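Local coordinates for protein probable O-methyltransferase (Mycobacterium tuberculosis, PDB 6JCL) that methylates catechol-like compounds, transferring a methyl group from S-adenosyl-L-methionine to a catechol hydroxyl with the help of a divalent metal cation, at residues Gly131-Val136 and Ile153-Arg158. Sequence-based numbering, arbitrary orientation. Where two conformers were deposited one is given.
Sequences GPFDLV and IRLARR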
loop_
_atom_site.group_PDB
_atom_site.type_symbol
_atom_site.label_atom_id
_atom_site.label_comp_id
_atom_site.label_asym_id
_atom_site.label_seq_id
_atom_site.Cartn_x
_atom_site.Cartn_y
_atom_site.Cartn_z
ATOM N N GLY A 131 15.945 -10.045 15.101
ATOM C CA GLY A 131 15.110 -10.726 14.133
ATOM C C GLY A 131 14.656 -12.112 14.569
ATOM O O GLY A 131 14.909 -12.541 15.705
ATOM N N PRO A 132 13.952 -12.848 13.672
ATOM C CA PRO A 132 13.675 -12.432 12.286
ATOM C C PRO A 132 12.628 -11.338 12.189
ATOM O O PRO A 132 11.654 -11.296 12.962
ATOM C CB PRO A 132 13.173 -13.717 11.616
ATOM C CG PRO A 132 12.649 -14.566 12.745
ATOM C CD PRO A 132 13.463 -14.212 13.959
ATOM N N PHE A 133 12.816 -10.454 11.211
ATOM C CA PHE A 133 11.935 -9.311 11.054
ATOM C C PHE A 133 10.725 -9.656 10.194
ATOM O O PHE A 133 10.820 -10.438 9.245
ATOM C CB PHE A 133 12.716 -8.133 10.456
ATOM C CG PHE A 133 13.761 -7.598 11.384
ATOM C CD1 PHE A 133 13.406 -6.798 12.461
ATOM C CD2 PHE A 133 15.106 -7.925 11.205
ATOM C CE1 PHE A 133 14.372 -6.319 13.336
ATOM C CE2 PHE A 133 16.067 -7.453 12.079
ATOM C CZ PHE A 133 15.705 -6.663 13.150
ATOM N N ASP A 134 9.589 -9.064 10.545
ATOM C CA ASP A 134 8.329 -9.185 9.817
ATOM C C ASP A 134 8.172 -8.109 8.752
ATOM O O ASP A 134 7.449 -8.310 7.769
ATOM C CB ASP A 134 7.145 -9.091 10.791
ATOM C CG ASP A 134 7.232 -10.114 11.914
ATOM O OD1 ASP A 134 7.352 -11.323 11.604
ATOM O OD2 ASP A 134 7.181 -9.722 13.105
ATOM N N LEU A 135 8.821 -6.964 8.944
ATOM C CA LEU A 135 8.639 -5.804 8.088
ATOM C C LEU A 135 9.942 -5.028 8.069
ATOM O O LEU A 135 10.541 -4.813 9.128
ATOM C CB LEU A 135 7.486 -4.944 8.624
ATOM C CG LEU A 135 7.272 -3.559 8.018
ATOM C CD1 LEU A 135 7.030 -3.690 6.550
ATOM C CD2 LEU A 135 6.061 -2.926 8.708
ATOM N N VAL A 136 10.407 -4.652 6.876
ATOM C CA VAL A 136 11.628 -3.869 6.736
ATOM C C VAL A 136 11.292 -2.646 5.908
ATOM O O VAL A 136 10.743 -2.778 4.807
ATOM C CB VAL A 136 12.764 -4.663 6.064
ATOM C CG1 VAL A 136 14.098 -3.864 6.109
ATOM C CG2 VAL A 136 12.912 -6.022 6.714
ATOM N N ILE A 153 16.457 -9.540 3.198
ATOM C CA ILE A 153 16.106 -10.924 2.903
ATOM C C ILE A 153 16.762 -11.867 3.897
ATOM O O ILE A 153 16.117 -12.784 4.421
ATOM C CB ILE A 153 16.497 -11.257 1.454
ATOM C CG1 ILE A 153 15.623 -10.442 0.491
ATOM C CG2 ILE A 153 16.431 -12.768 1.192
ATOM C CD1 ILE A 153 16.097 -10.524 -0.942
ATOM N N ARG A 154 18.048 -11.647 4.195
ATOM C CA ARG A 154 18.742 -12.524 5.134
ATOM C C ARG A 154 18.140 -12.445 6.536
ATOM O O ARG A 154 18.062 -13.457 7.243
ATOM C CB ARG A 154 20.236 -12.182 5.155
ATOM C CG ARG A 154 21.012 -12.917 6.241
ATOM C CD ARG A 154 22.510 -12.656 6.140
ATOM N NE ARG A 154 23.270 -13.547 7.013
ATOM C CZ ARG A 154 24.596 -13.658 6.994
ATOM N NH1 ARG A 154 25.309 -12.930 6.145
ATOM N NH2 ARG A 154 25.208 -14.493 7.825
ATOM N N LEU A 155 17.689 -11.266 6.952
ATOM C CA LEU A 155 17.253 -11.062 8.331
ATOM C C LEU A 155 15.740 -11.167 8.512
ATOM O O LEU A 155 15.253 -11.033 9.639
ATOM C CB LEU A 155 17.732 -9.695 8.838
ATOM C CG LEU A 155 19.246 -9.448 8.884
ATOM C CD1 LEU A 155 19.555 -8.041 9.374
ATOM C CD2 LEU A 155 19.944 -10.475 9.756
ATOM N N ALA A 156 14.985 -11.413 7.447
ATOM C CA ALA A 156 13.529 -11.424 7.519
ATOM C C ALA A 156 12.995 -12.849 7.588
ATOM O O ALA A 156 13.661 -13.808 7.197
ATOM C CB ALA A 156 12.924 -10.729 6.304
ATOM N N ARG A 157 11.769 -12.974 8.100
ATOM C CA ARG A 157 11.108 -14.263 8.008
ATOM C C ARG A 157 10.564 -14.436 6.596
ATOM O O ARG A 157 10.408 -13.472 5.842
ATOM C CB ARG A 157 9.961 -14.371 9.015
ATOM C CG ARG A 157 8.822 -13.391 8.717
ATOM C CD ARG A 157 7.541 -13.836 9.441
ATOM N NE ARG A 157 6.536 -12.776 9.443
ATOM C CZ ARG A 157 5.669 -12.556 8.460
ATOM N NH1 ARG A 157 5.658 -13.325 7.377
ATOM N NH2 ARG A 157 4.799 -11.565 8.567
ATOM N N ARG A 158 10.291 -15.686 6.232
ATOM C CA ARG A 158 9.572 -15.929 4.992
ATOM C C ARG A 158 8.213 -15.245 5.053
ATOM O O ARG A 158 7.509 -15.334 6.061
ATOM C CB ARG A 158 9.401 -17.427 4.756
ATOM C CG ARG A 158 8.784 -17.758 3.413
ATOM C CD ARG A 158 8.965 -19.228 3.072
ATOM N NE ARG A 158 8.248 -20.089 4.014
ATOM C CZ ARG A 158 6.971 -20.437 3.885
ATOM N NH1 ARG A 158 6.264 -20.007 2.848
ATOM N NH2 ARG A 158 6.401 -21.220 4.792
#
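Phe133 and Ala156 pair as a single parallel beta bridge, held by two nearly straight backbone hydrogen bonds: Phe133 N gives to Leu155 O at 3.0 Å, and Arg157 N gives to Phe133 O at 2.9 Å. Each of these carbonyls also receives a CA-H contact, Leu155 O from Pro132 CA and Phe133 O from Ala156 CA, both at 3.4 Å. On one flank of the bridge the side chains of Phe133 and Leu155 run side by side, and Leu155 CB lies in the ring plane at the edge, 4.0 Å from Phe133 CD2. Gly131 CA rests on one face of the ring toward its rim. Pro132, which follows a cis peptide bond, sets its CB against the backbone N of Arg157.

On the other flank a salt bridge ties the side chains together, with Arg157 NE 2.7 Å from Asp134 OD1. Asp134 OD1 lies near the guanidinium plane, and NE meets it on the anti side, tilted 21° from the carboxylate plane; carboxylate and guanidinium planes are 45° apart. A chi1 of 66° places Arg157 CG in the gap flanked by the backbone N and C, and the chain then runs extended to NE, while NH1 bonds to Arg158 O and helps fix the guanidinium. Asp134 OD2 accepts from the backbone N of both Arg62 and Arg63, so the carboxylate links three pieces of chain. Leu155 ends helix 145-155, which connects strand 133-138 to the adjacent parallel strand 160-165; the bridge joins the start of strand 133-138 to the residue that follows the helix, within a right-handed beta-alpha-beta crossover of the Rossmann-like class I methyltransferase fold.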